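Side-chain contacts in adenosylmethionine-8-amino-7-oxononanoate aminotransferase (Methanocaldococcus jannaschii, PDB 6ZHK), which probably catalyses transfer of an amino group from S-adenosyl-L-methionine to 8-amino-7-oxononanoate in biotin biosynthesis, using pyridoxal 5'-phosphate as cofactor: residues A[56-61]-A[451-456]; A[377-382]-A[459-464]; A[386-389]-A[394-397]; A[397-402]-A[413-418]; A[428-433]-A[437-442]. All coordinates share one frame; numbering follows the deposited sequence. Where two conformers were deposited one is given.

Contact 1: residues A[56-61]-A[451-456]; sequences LDAVSS and IYLCDA
L56 and A58 pack against L453, setting the end of strand 54-57, one of four strands in a mixed sheet, and the turn after it on helix 447-463. Across the interface everything is apolar. L453 reaches out from the helix with CG anti to its backbone N (chi1 169°), and its CD1 methyl meets A58 CB at 4.0 Å. L56 comes in beside it, CD2 lying 4.3 Å from L453 CB, so that the base of the helix leucine takes one partner and its end the other. All three residues are buried, and I428 of the adjoining strand 428-429 packs on A58 and L453 as well.

The polar bonds run within 56-61 and fix its shape. A type I turn from D57 to S60 is closed by S60 N to D57 O at 3.1 Å, while D57 centres an inverse gamma turn whose bond, A58 N to L56 O, is weak. The D57 carboxylate holds S61 with both oxygens, each met on its syn side: S61 N reaches OD1 at 2.7 Å and S61 OG reaches OD2 at 2.6 Å. H69 NE2 is a further hydrogen-bond partner of D57 OD2.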
# COMPACT_ATOMS: atom_id res chain seq x y z
N LEU A 56 -22.87 0.34 16.73
CA LEU A 56 -23.20 0.04 15.35
C LEU A 56 -22.15 0.70 14.45
O LEU A 56 -21.93 1.90 14.54
CB LEU A 56 -24.59 0.62 15.08
CG LEU A 56 -25.17 0.40 13.68
CD1 LEU A 56 -25.40 -1.09 13.43
CD2 LEU A 56 -26.52 1.09 13.62
N ASP A 57 -21.61 -0.06 13.50
CA ASP A 57 -20.54 0.48 12.65
C ASP A 57 -21.16 1.23 11.46
O ASP A 57 -21.24 0.73 10.34
CB ASP A 57 -19.66 -0.67 12.21
CG ASP A 57 -18.35 -0.24 11.53
OD1 ASP A 57 -18.16 0.98 11.28
OD2 ASP A 57 -17.57 -1.15 11.26
N ALA A 58 -21.60 2.45 11.72
CA ALA A 58 -22.45 3.18 10.79
C ALA A 58 -21.60 3.75 9.64
O ALA A 58 -22.19 4.14 8.64
CB ALA A 58 -23.16 4.30 11.55
N VAL A 59 -20.26 3.68 9.76
CA VAL A 59 -19.38 4.07 8.65
C VAL A 59 -18.59 2.88 8.09
O VAL A 59 -17.60 3.05 7.34
CB VAL A 59 -18.48 5.28 9.00
CG1 VAL A 59 -19.27 6.60 9.11
CG2 VAL A 59 -17.59 5.05 10.24
N SER A 60 -18.97 1.67 8.50
CA SER A 60 -18.33 0.46 7.99
C SER A 60 -16.83 0.49 8.14
O SER A 60 -16.13 0.05 7.24
CB SER A 60 -18.71 0.25 6.54
OG SER A 60 -20.09 -0.08 6.47
N SER A 61 -16.33 0.91 9.33
CA SER A 61 -14.88 0.91 9.55
C SER A 61 -14.15 1.67 8.42
O SER A 61 -13.07 1.27 7.97
CB SER A 61 -14.29 -0.46 9.85
OG SER A 61 -14.98 -1.12 10.94
N ILE A 451 -33.65 1.93 11.04
CA ILE A 451 -34.66 2.81 11.64
C ILE A 451 -34.09 3.38 12.92
O ILE A 451 -34.16 4.57 13.17
CB ILE A 451 -36.00 2.07 11.86
CG1 ILE A 451 -36.72 1.75 10.53
CG2 ILE A 451 -36.89 2.81 12.85
CD1 ILE A 451 -37.59 0.47 10.56
N TYR A 452 -33.40 2.54 13.68
CA TYR A 452 -32.71 2.98 14.88
C TYR A 452 -31.73 4.11 14.55
O TYR A 452 -31.66 5.11 15.23
CB TYR A 452 -32.01 1.81 15.60
CG TYR A 452 -31.35 2.28 16.88
CD1 TYR A 452 -32.10 2.52 18.02
CD2 TYR A 452 -29.99 2.46 16.95
CE1 TYR A 452 -31.53 3.02 19.18
CE2 TYR A 452 -29.39 2.90 18.12
CZ TYR A 452 -30.16 3.19 19.24
OH TYR A 452 -29.60 3.64 20.41
N LEU A 453 -30.86 3.87 13.56
CA LEU A 453 -29.82 4.81 13.18
C LEU A 453 -30.37 6.19 12.80
O LEU A 453 -29.82 7.20 13.21
CB LEU A 453 -29.04 4.23 11.98
CG LEU A 453 -28.07 5.19 11.26
CD1 LEU A 453 -26.90 5.56 12.21
CD2 LEU A 453 -27.50 4.45 10.06
N CYS A 454 -31.42 6.22 11.99
CA CYS A 454 -31.95 7.49 11.53
C CYS A 454 -32.69 8.24 12.65
O CYS A 454 -32.59 9.47 12.76
CB CYS A 454 -32.85 7.20 10.33
SG CYS A 454 -31.94 6.60 8.85
N ASP A 455 -33.43 7.50 13.51
CA ASP A 455 -34.05 8.12 14.68
C ASP A 455 -32.96 8.64 15.62
O ASP A 455 -33.09 9.72 16.18
CB ASP A 455 -34.89 7.11 15.48
CG ASP A 455 -36.25 6.80 14.89
OD1 ASP A 455 -36.72 7.56 14.03
OD2 ASP A 455 -36.83 5.79 15.28
N ALA A 456 -31.87 7.88 15.82
CA ALA A 456 -30.83 8.39 16.71
C ALA A 456 -30.13 9.61 16.11
O ALA A 456 -29.69 10.51 16.85
CB ALA A 456 -29.79 7.31 16.97

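Contact 2: residues A[377-382]-A[459-464]; sequences RKLKEL and EAIKEA
L382 spreads its two methyls over neighbouring residues of helix 447-463, CD1 on I461 and CD2 on K462. The L382 and I461 side chains cross obliquely, and the tightest touch is L382 CD1 on I461 CG2 at 3.6 Å. I461 CG2 stands anti to its own backbone N, which leaves CG1 beside that N and carries CD1 on toward L379. There the two side chains meet nearly at right angles, with L379 CD2 coming within 4.1 Å of I461 CD1.

K462 also lies roughly square to L382, but offers only the middle of its chain: L382 CD2 sits 3.8 Å from K462 CG and equally far from CD. The lysine bends about the bond joining these two carbons (chi3 73°), and its aliphatic part lies on the leucine at the exposed margin, while L379, L382 and I461 are buried.

The loop after helix 366-376 is thus fixed to the C-terminal end of helix 447-463, with V419 and V385 packing on I461 from helix 415-425 and strand 385-391. Since every touch between the two segments is carbon on carbon, the fit depends on shape and the burial of apolar surface, without directional polar bonds.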
# COMPACT_ATOMS: atom_id res chain seq x y z
N ARG A 377 -35.47 11.21 5.37
CA ARG A 377 -36.17 12.41 4.93
C ARG A 377 -36.44 13.40 6.07
O ARG A 377 -36.30 14.60 5.86
CB ARG A 377 -37.50 12.05 4.25
CG ARG A 377 -37.33 11.53 2.83
CD ARG A 377 -38.74 11.36 2.31
NE ARG A 377 -38.88 10.11 1.57
CZ ARG A 377 -40.04 9.45 1.45
NH1 ARG A 377 -41.13 9.92 2.05
NH2 ARG A 377 -40.11 8.33 0.74
N LYS A 378 -36.83 12.91 7.26
CA LYS A 378 -37.15 13.79 8.39
C LYS A 378 -35.98 14.67 8.81
O LYS A 378 -36.19 15.67 9.50
CB LYS A 378 -37.66 12.97 9.59
CG LYS A 378 -36.71 11.83 10.03
CD LYS A 378 -37.06 11.21 11.39
CE LYS A 378 -36.23 9.97 11.71
NZ LYS A 378 -36.56 8.81 10.84
N LEU A 379 -34.74 14.29 8.46
CA LEU A 379 -33.61 15.10 8.91
C LEU A 379 -33.62 16.46 8.21
O LEU A 379 -33.10 17.45 8.74
CB LEU A 379 -32.29 14.36 8.60
CG LEU A 379 -32.08 13.05 9.35
CD1 LEU A 379 -30.92 12.29 8.75
CD2 LEU A 379 -31.88 13.28 10.83
N LYS A 380 -34.27 16.49 7.04
CA LYS A 380 -34.31 17.67 6.20
C LYS A 380 -35.01 18.80 6.94
O LYS A 380 -34.65 19.95 6.73
CB LYS A 380 -34.92 17.36 4.82
CG LYS A 380 -33.95 16.95 3.72
CD LYS A 380 -34.49 17.15 2.31
N GLU A 381 -35.93 18.48 7.86
CA GLU A 381 -36.71 19.48 8.59
C GLU A 381 -35.90 20.19 9.67
O GLU A 381 -36.26 21.29 10.07
CB GLU A 381 -37.83 18.88 9.45
CG GLU A 381 -38.75 17.87 8.77
CD GLU A 381 -39.38 16.92 9.79
OE1 GLU A 381 -38.81 16.74 10.90
OE2 GLU A 381 -40.44 16.32 9.46
N LEU A 382 -34.81 19.57 10.17
CA LEU A 382 -34.13 20.08 11.36
C LEU A 382 -33.42 21.39 11.03
O LEU A 382 -32.87 21.54 9.93
CB LEU A 382 -33.06 19.07 11.78
CG LEU A 382 -33.51 17.69 12.21
CD1 LEU A 382 -32.29 16.79 12.48
CD2 LEU A 382 -34.40 17.76 13.45
N GLU A 459 -32.27 12.76 16.79
CA GLU A 459 -32.11 13.19 18.17
C GLU A 459 -30.69 13.72 18.40
O GLU A 459 -30.50 14.68 19.15
CB GLU A 459 -32.21 11.99 19.11
CG GLU A 459 -33.58 11.35 19.19
CD GLU A 459 -33.56 10.07 20.02
OE1 GLU A 459 -32.49 9.72 20.59
OE2 GLU A 459 -34.63 9.45 20.14
N ALA A 460 -29.66 13.09 17.80
CA ALA A 460 -28.29 13.50 18.06
C ALA A 460 -28.06 14.93 17.55
O ALA A 460 -27.33 15.70 18.19
CB ALA A 460 -27.34 12.49 17.43
N ILE A 461 -28.67 15.22 16.39
CA ILE A 461 -28.48 16.52 15.77
C ILE A 461 -29.18 17.55 16.64
O ILE A 461 -28.61 18.61 16.85
CB ILE A 461 -28.97 16.49 14.31
CG1 ILE A 461 -28.03 15.62 13.45
CG2 ILE A 461 -29.09 17.90 13.77
CD1 ILE A 461 -28.57 15.45 12.03
N LYS A 462 -30.33 17.18 17.22
CA LYS A 462 -31.07 18.07 18.13
C LYS A 462 -30.34 18.31 19.44
O LYS A 462 -30.45 19.39 19.99
CB LYS A 462 -32.49 17.57 18.36
CG LYS A 462 -33.35 17.80 17.14
CD LYS A 462 -34.75 17.25 17.24
CE LYS A 462 -35.61 18.07 18.17
NZ LYS A 462 -37.04 17.68 18.00
N GLU A 463 -29.62 17.29 19.93
CA GLU A 463 -28.96 17.37 21.21
C GLU A 463 -27.61 18.07 21.12
O GLU A 463 -27.09 18.55 22.14
CB GLU A 463 -28.67 15.96 21.74
CG GLU A 463 -29.92 15.19 22.12
CD GLU A 463 -29.66 13.72 22.42
OE1 GLU A 463 -28.47 13.34 22.53
OE2 GLU A 463 -30.64 12.95 22.58
N ALA A 464 -27.00 18.02 19.94
CA ALA A 464 -25.67 18.59 19.78
C ALA A 464 -25.74 20.11 19.94
O ALA A 464 -26.78 20.72 19.70
CB ALA A 464 -25.09 18.20 18.43

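Contact 3: residues A[386-389]-A[394-397]; sequences GDVR and MVGI
The beta hairpin of strands 385-391 and 394-399 is joined here through R389 and G396, an antiparallel hydrogen-bonded pair. R389 N gives its hydrogen to G396 O at 3.1 Å, and G396 N returns one to R389 O at 2.8 Å. The next pair, V388 with I397, is non-hydrogen-bonded, its CA atoms 4.7 Å apart. Around these bonds the strands add CA-H...O contacts, such as V395 CA to R389 O at 3.3 Å.

One face of the hairpin is apolar: V388 CG2 approaches I397 CG1 at 4.2 Å, and V388 CG1 approaches V395 CG1 at 4.4 Å. On the other face R389 folds back over G396. Its CG lies between the backbone N and the carbonyl carbon (chi1 79°), and a bend at chi2 then brings CD to 3.4 Å from G396 O. The absence of a side chain on G396 leaves room for the arginine stem. R389 NH1 forms a salt bridge with D387 OD2 at 2.7 Å, meeting the anti lone pair almost in the guanidinium plane. E398 OE1 is a second salt-bridge partner of NH1, and NE binds G242 O, so the guanidinium is held by two carboxylates and a main-chain oxygen.

G386 and D387 both face E398 in a classic beta bulge. Strand 436-439 pairs with the other edge of 394-399, making that strand the middle of three, while F372 and L376 of helix 366-376 pack on V395.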
# COMPACT_ATOMS: atom_id res chain seq x y z
N GLY A 386 -28.35 21.37 6.41
CA GLY A 386 -28.31 22.07 5.12
C GLY A 386 -28.69 21.19 3.93
O GLY A 386 -29.34 21.64 2.98
N ASP A 387 -28.27 19.91 3.97
CA ASP A 387 -28.40 19.05 2.79
C ASP A 387 -28.29 17.60 3.22
O ASP A 387 -27.48 17.27 4.09
CB ASP A 387 -27.34 19.44 1.72
CG ASP A 387 -27.51 18.80 0.35
OD1 ASP A 387 -28.67 18.67 -0.12
OD2 ASP A 387 -26.45 18.43 -0.26
N VAL A 388 -29.17 16.78 2.65
CA VAL A 388 -29.11 15.33 2.75
C VAL A 388 -28.94 14.78 1.34
O VAL A 388 -29.78 15.02 0.48
CB VAL A 388 -30.31 14.68 3.45
CG1 VAL A 388 -30.18 13.15 3.48
CG2 VAL A 388 -30.49 15.22 4.87
N ARG A 389 -27.84 14.07 1.11
CA ARG A 389 -27.54 13.67 -0.26
C ARG A 389 -26.71 12.40 -0.26
O ARG A 389 -26.11 12.06 0.76
CB ARG A 389 -26.80 14.79 -1.00
CG ARG A 389 -25.31 14.91 -0.69
CD ARG A 389 -25.02 15.43 0.67
NE ARG A 389 -23.63 15.84 0.91
CZ ARG A 389 -23.20 17.11 1.06
NH1 ARG A 389 -24.03 18.13 0.97
NH2 ARG A 389 -21.96 17.33 1.44
N MET A 394 -24.30 5.40 0.62
CA MET A 394 -23.26 6.37 0.86
C MET A 394 -23.96 7.73 0.93
O MET A 394 -24.39 8.28 -0.09
CB MET A 394 -22.27 6.40 -0.32
CG MET A 394 -21.64 5.05 -0.54
SD MET A 394 -20.44 5.02 -1.92
CE MET A 394 -18.98 5.47 -0.99
N VAL A 395 -24.06 8.27 2.13
CA VAL A 395 -24.92 9.42 2.39
C VAL A 395 -24.14 10.44 3.18
O VAL A 395 -23.36 10.09 4.07
CB VAL A 395 -26.23 8.97 3.11
CG1 VAL A 395 -26.97 10.14 3.77
CG2 VAL A 395 -27.14 8.25 2.14
N GLY A 396 -24.33 11.72 2.85
CA GLY A 396 -23.81 12.76 3.73
C GLY A 396 -24.94 13.65 4.24
O GLY A 396 -25.95 13.86 3.52
N ILE A 397 -24.77 14.12 5.48
CA ILE A 397 -25.72 15.09 6.06
C ILE A 397 -24.92 16.30 6.48
O ILE A 397 -24.13 16.24 7.43
CB ILE A 397 -26.55 14.51 7.24
CG1 ILE A 397 -27.30 13.27 6.81
CG2 ILE A 397 -27.48 15.57 7.85
CD1 ILE A 397 -26.48 12.01 6.99

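Contact 4: residues A[397-402]-A[413-418]; sequences IELVKD and YKAGYR
L399 on strand 394-399 faces A415, the first residue of helix 415-425, with their CA atoms 7.2 Å apart. Just before the helix, K414 occupies the N-cap position. From the strand a single methyl does the touching: L399 CG lies anti to the carbonyl carbon (chi1 -66°), and CD1 reaches the first helical turn. It rests 4.1 Å from A415 CB and 3.7 Å from A415 O, with G416 N close by at 3.8 Å. The leucine therefore lies on backbone as much as on side chain.

Next to this, Y413 and R418 pair across the first turn of the helix. R418 NE donates to Y413 O at 3.0 Å, with an N-H...O angle of 155°. The guanidinium also lies over one face of the phenol ring, R418 CZ standing 3.5 Å above the ring plane toward its rim. A415 CB meets the same ring at its edge, in plane, so A415 touches both the ring and the leucine.

I437 packs on L399 from the neighbouring strand, and F327 of the second subunit touches K414 and Y417. The whole is a helix start laid against a sheet strand, an alpha/beta packing of the kind that builds the small C-terminal domain in fold-type I PLP enzymes.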
# COMPACT_ATOMS: atom_id res chain seq x y z
N ILE A 397 -24.77 14.12 5.48
CA ILE A 397 -25.72 15.09 6.06
C ILE A 397 -24.92 16.30 6.48
O ILE A 397 -24.13 16.24 7.43
CB ILE A 397 -26.55 14.51 7.24
CG1 ILE A 397 -27.30 13.27 6.81
CG2 ILE A 397 -27.48 15.57 7.85
CD1 ILE A 397 -26.48 12.01 6.99
N GLU A 398 -25.12 17.38 5.71
CA GLU A 398 -24.30 18.58 5.77
C GLU A 398 -24.86 19.54 6.82
O GLU A 398 -25.99 20.02 6.67
CB GLU A 398 -24.15 19.28 4.41
CG GLU A 398 -23.18 20.44 4.54
CD GLU A 398 -22.53 21.02 3.28
OE1 GLU A 398 -23.09 20.86 2.18
OE2 GLU A 398 -21.47 21.66 3.43
N LEU A 399 -24.06 19.86 7.85
CA LEU A 399 -24.55 20.71 8.93
C LEU A 399 -24.29 22.16 8.58
O LEU A 399 -23.24 22.44 8.03
CB LEU A 399 -23.79 20.35 10.22
CG LEU A 399 -24.11 18.93 10.72
CD1 LEU A 399 -23.22 18.49 11.90
CD2 LEU A 399 -25.58 18.74 11.03
N VAL A 400 -25.20 23.09 8.95
CA VAL A 400 -25.01 24.50 8.63
C VAL A 400 -25.50 25.34 9.81
O VAL A 400 -26.42 24.93 10.53
CB VAL A 400 -25.73 24.95 7.35
CG1 VAL A 400 -25.05 24.40 6.11
CG2 VAL A 400 -27.21 24.56 7.38
N LYS A 401 -24.86 26.49 9.98
CA LYS A 401 -25.07 27.46 11.04
C LYS A 401 -26.40 28.15 10.77
O LYS A 401 -27.17 28.39 11.69
CB LYS A 401 -23.92 28.47 11.00
CG LYS A 401 -23.39 28.97 12.34
CD LYS A 401 -22.17 29.86 12.23
CE LYS A 401 -22.01 30.81 13.41
NZ LYS A 401 -21.60 32.17 12.97
N ASP A 402 -26.68 28.41 9.48
CA ASP A 402 -27.90 29.08 9.07
C ASP A 402 -28.48 28.39 7.84
O ASP A 402 -27.86 28.38 6.78
CB ASP A 402 -27.64 30.56 8.76
CG ASP A 402 -28.66 31.50 9.40
OD1 ASP A 402 -29.81 31.52 8.92
OD2 ASP A 402 -28.28 32.19 10.38
N TYR A 413 -14.69 24.27 14.73
CA TYR A 413 -15.86 24.05 15.56
C TYR A 413 -16.19 22.56 15.65
O TYR A 413 -16.82 22.13 16.63
CB TYR A 413 -17.02 24.89 15.03
CG TYR A 413 -18.20 24.94 15.96
CD1 TYR A 413 -18.17 25.70 17.12
CD2 TYR A 413 -19.35 24.19 15.69
CE1 TYR A 413 -19.26 25.74 17.98
CE2 TYR A 413 -20.46 24.26 16.52
CZ TYR A 413 -20.41 25.02 17.68
OH TYR A 413 -21.48 25.05 18.54
N LYS A 414 -15.73 21.77 14.66
CA LYS A 414 -15.93 20.32 14.69
C LYS A 414 -17.41 19.97 14.82
O LYS A 414 -17.79 19.13 15.65
CB LYS A 414 -15.11 19.68 15.82
CG LYS A 414 -13.60 19.89 15.68
CD LYS A 414 -12.75 19.31 16.82
CE LYS A 414 -12.63 17.80 16.82
NZ LYS A 414 -12.05 17.28 18.09
N ALA A 415 -18.26 20.61 14.01
CA ALA A 415 -19.69 20.37 14.19
C ALA A 415 -20.06 18.90 14.00
O ALA A 415 -20.88 18.35 14.74
CB ALA A 415 -20.52 21.25 13.30
N GLY A 416 -19.54 18.26 12.95
CA GLY A 416 -19.83 16.83 12.80
C GLY A 416 -19.38 15.96 13.99
O GLY A 416 -20.09 15.06 14.38
N TYR A 417 -18.20 16.22 14.57
CA TYR A 417 -17.76 15.48 15.77
C TYR A 417 -18.69 15.74 16.97
O TYR A 417 -18.92 14.86 17.81
CB TYR A 417 -16.31 15.82 16.11
CG TYR A 417 -15.29 15.13 15.22
CD1 TYR A 417 -15.14 13.74 15.25
CD2 TYR A 417 -14.42 15.87 14.43
CE1 TYR A 417 -14.19 13.09 14.47
CE2 TYR A 417 -13.52 15.23 13.59
CZ TYR A 417 -13.39 13.85 13.63
OH TYR A 417 -12.45 13.30 12.82
N ARG A 418 -19.29 16.93 17.03
CA ARG A 418 -20.27 17.15 18.10
C ARG A 418 -21.44 16.17 17.98
O ARG A 418 -21.95 15.58 18.96
CB ARG A 418 -20.69 18.62 18.08
CG ARG A 418 -19.67 19.52 18.74
CD ARG A 418 -20.06 20.97 18.51
NE ARG A 418 -18.87 21.77 18.73
CZ ARG A 418 -18.73 22.68 19.68
NH1 ARG A 418 -19.73 22.93 20.51
NH2 ARG A 418 -17.60 23.35 19.78

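Contact 5: residues A[428-433]-A[437-442]; sequences IYMRPI and IILVPP
I438 N points its hydrogen at the sulfur of M430, a weak bond with N to SD 3.6 Å and an N-H...S angle of 155°. The methionine turns back on itself to reach it: CG is anti to the backbone N, and bends at chi2 and chi3 curl SD and CE along the strand opposite. CG is pressed to 3.1 Å from I438 O, a tight approach to a buried carbonyl that has no hydrogen-bond partner in the model. Further along, M430 CE and SD each lie 3.9 Å from I437 CG2, the two side chains crossing nearly square.

The I438 side chain itself meets 431-433. I438 CB sits 3.4 Å from R431 O, and CG1 touches I433 CG1 at 3.9 Å. The R431 side chain leads away from 437-442; NH2 bonds to Y25 O, which sets side by side two residues predicted to take part in substrate recognition.

Strand 428-429 pairs with strand 54-57, whereas 436-439 pairs with 394-399, so this contact brings two sheets together. Helix 415-425 lays A420 and L423 on M430, helix 447-463 covers I428 and I437, and W63 of helix 60-63 packs on I438.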
# COMPACT_ATOMS: atom_id res chain seq x y z
N ILE A 428 -23.76 4.15 18.58
CA ILE A 428 -23.48 4.24 17.16
C ILE A 428 -22.13 4.93 16.94
O ILE A 428 -21.85 6.01 17.49
CB ILE A 428 -24.58 5.04 16.41
CG1 ILE A 428 -25.93 4.33 16.50
CG2 ILE A 428 -24.10 5.33 14.95
CD1 ILE A 428 -27.12 5.22 16.10
N TYR A 429 -21.31 4.35 16.04
CA TYR A 429 -20.02 4.91 15.70
C TYR A 429 -20.19 5.55 14.33
O TYR A 429 -20.54 4.87 13.35
CB TYR A 429 -18.94 3.81 15.55
CG TYR A 429 -17.65 4.37 14.99
CD1 TYR A 429 -17.02 5.46 15.59
CD2 TYR A 429 -17.07 3.79 13.88
CE1 TYR A 429 -15.84 6.01 15.06
CE2 TYR A 429 -15.88 4.29 13.36
CZ TYR A 429 -15.27 5.40 13.95
OH TYR A 429 -14.16 5.88 13.30
N MET A 430 -19.94 6.87 14.27
CA MET A 430 -19.96 7.59 13.03
C MET A 430 -18.74 8.50 12.99
O MET A 430 -18.47 9.17 14.00
CB MET A 430 -21.26 8.41 12.98
CG MET A 430 -21.46 9.20 11.66
SD MET A 430 -20.55 10.76 11.51
CE MET A 430 -21.15 11.81 12.85
N ARG A 431 -17.97 8.46 11.88
CA ARG A 431 -16.88 9.41 11.66
C ARG A 431 -17.30 10.46 10.64
O ARG A 431 -17.59 10.11 9.50
CB ARG A 431 -15.57 8.76 11.17
CG ARG A 431 -14.42 9.75 11.06
CD ARG A 431 -13.14 9.05 10.64
NE ARG A 431 -12.04 9.97 10.36
CZ ARG A 431 -11.17 10.40 11.28
NH1 ARG A 431 -11.27 10.05 12.57
NH2 ARG A 431 -10.21 11.20 10.87
N PRO A 432 -17.29 11.77 10.98
CA PRO A 432 -17.71 12.79 10.03
C PRO A 432 -16.52 13.29 9.22
O PRO A 432 -15.36 12.97 9.51
CB PRO A 432 -18.21 13.85 11.03
CG PRO A 432 -17.10 13.84 12.11
CD PRO A 432 -16.87 12.33 12.28
N ILE A 433 -16.80 14.09 8.20
CA ILE A 433 -15.75 14.88 7.58
C ILE A 433 -16.19 16.33 7.66
O ILE A 433 -17.19 16.66 7.05
CB ILE A 433 -15.49 14.44 6.12
CG1 ILE A 433 -15.14 12.94 6.05
CG2 ILE A 433 -14.38 15.34 5.52
CD1 ILE A 433 -15.06 12.37 4.68
N ILE A 437 -21.90 14.88 8.30
CA ILE A 437 -22.13 13.58 8.93
C ILE A 437 -22.04 12.56 7.81
O ILE A 437 -22.76 12.68 6.82
CB ILE A 437 -23.51 13.53 9.64
CG1 ILE A 437 -23.58 14.49 10.83
CG2 ILE A 437 -23.90 12.13 10.10
CD1 ILE A 437 -25.02 14.95 11.16
N ILE A 438 -21.26 11.49 8.01
CA ILE A 438 -21.12 10.48 6.97
C ILE A 438 -21.83 9.21 7.46
O ILE A 438 -21.58 8.75 8.57
CB ILE A 438 -19.61 10.17 6.71
CG1 ILE A 438 -18.76 11.39 6.32
CG2 ILE A 438 -19.49 8.99 5.71
CD1 ILE A 438 -19.08 12.04 4.98
N LEU A 439 -22.68 8.63 6.62
CA LEU A 439 -23.27 7.31 6.86
C LEU A 439 -22.90 6.41 5.69
O LEU A 439 -23.33 6.64 4.56
CB LEU A 439 -24.80 7.47 6.87
CG LEU A 439 -25.37 8.36 7.98
CD1 LEU A 439 -26.91 8.35 7.93
CD2 LEU A 439 -24.85 7.95 9.37
N VAL A 440 -22.08 5.39 6.00
CA VAL A 440 -21.76 4.36 5.01
C VAL A 440 -21.94 3.03 5.72
O VAL A 440 -20.99 2.46 6.23
CB VAL A 440 -20.33 4.53 4.40
CG1 VAL A 440 -19.99 3.41 3.36
CG2 VAL A 440 -20.24 5.90 3.78
N PRO A 441 -23.20 2.58 5.90
CA PRO A 441 -23.47 1.41 6.72
C PRO A 441 -23.13 0.14 5.93
O PRO A 441 -23.09 0.15 4.70
CB PRO A 441 -24.99 1.49 6.97
CG PRO A 441 -25.52 2.21 5.75
CD PRO A 441 -24.43 3.20 5.37
N PRO A 442 -22.88 -1.00 6.62
CA PRO A 442 -22.59 -2.25 5.93
C PRO A 442 -23.81 -2.64 5.10
O PRO A 442 -24.93 -2.23 5.43
CB PRO A 442 -22.31 -3.29 7.02
CG PRO A 442 -22.60 -2.58 8.36
CD PRO A 442 -22.83 -1.10 8.09

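From the N terminus, 56-61 opens contact 1, whose loop of almost 400 residues closes at 451-456. Contact 2 starts inside it at 377-382 and closes later, at 459-464, so the two cross, both ending on helix 447-463. Contacts 3, 4 and 5 are nested within both loops. Contact 3 closes the hairpin at 394-397; contact 4 takes over at the shared I397 and runs on to helix 415-425; contact 5 then follows in series, bringing 428-433 back to 437-442. Strand 394-399 carries contacts 3 and 4 and pairs with 436-439 of contact 5, which also bonds through V440 to A58 and S60 of contact 1. The four-stranded sheet of 54-57 and 428-429, the three-stranded sheet and the C-terminal helices are thus tied together.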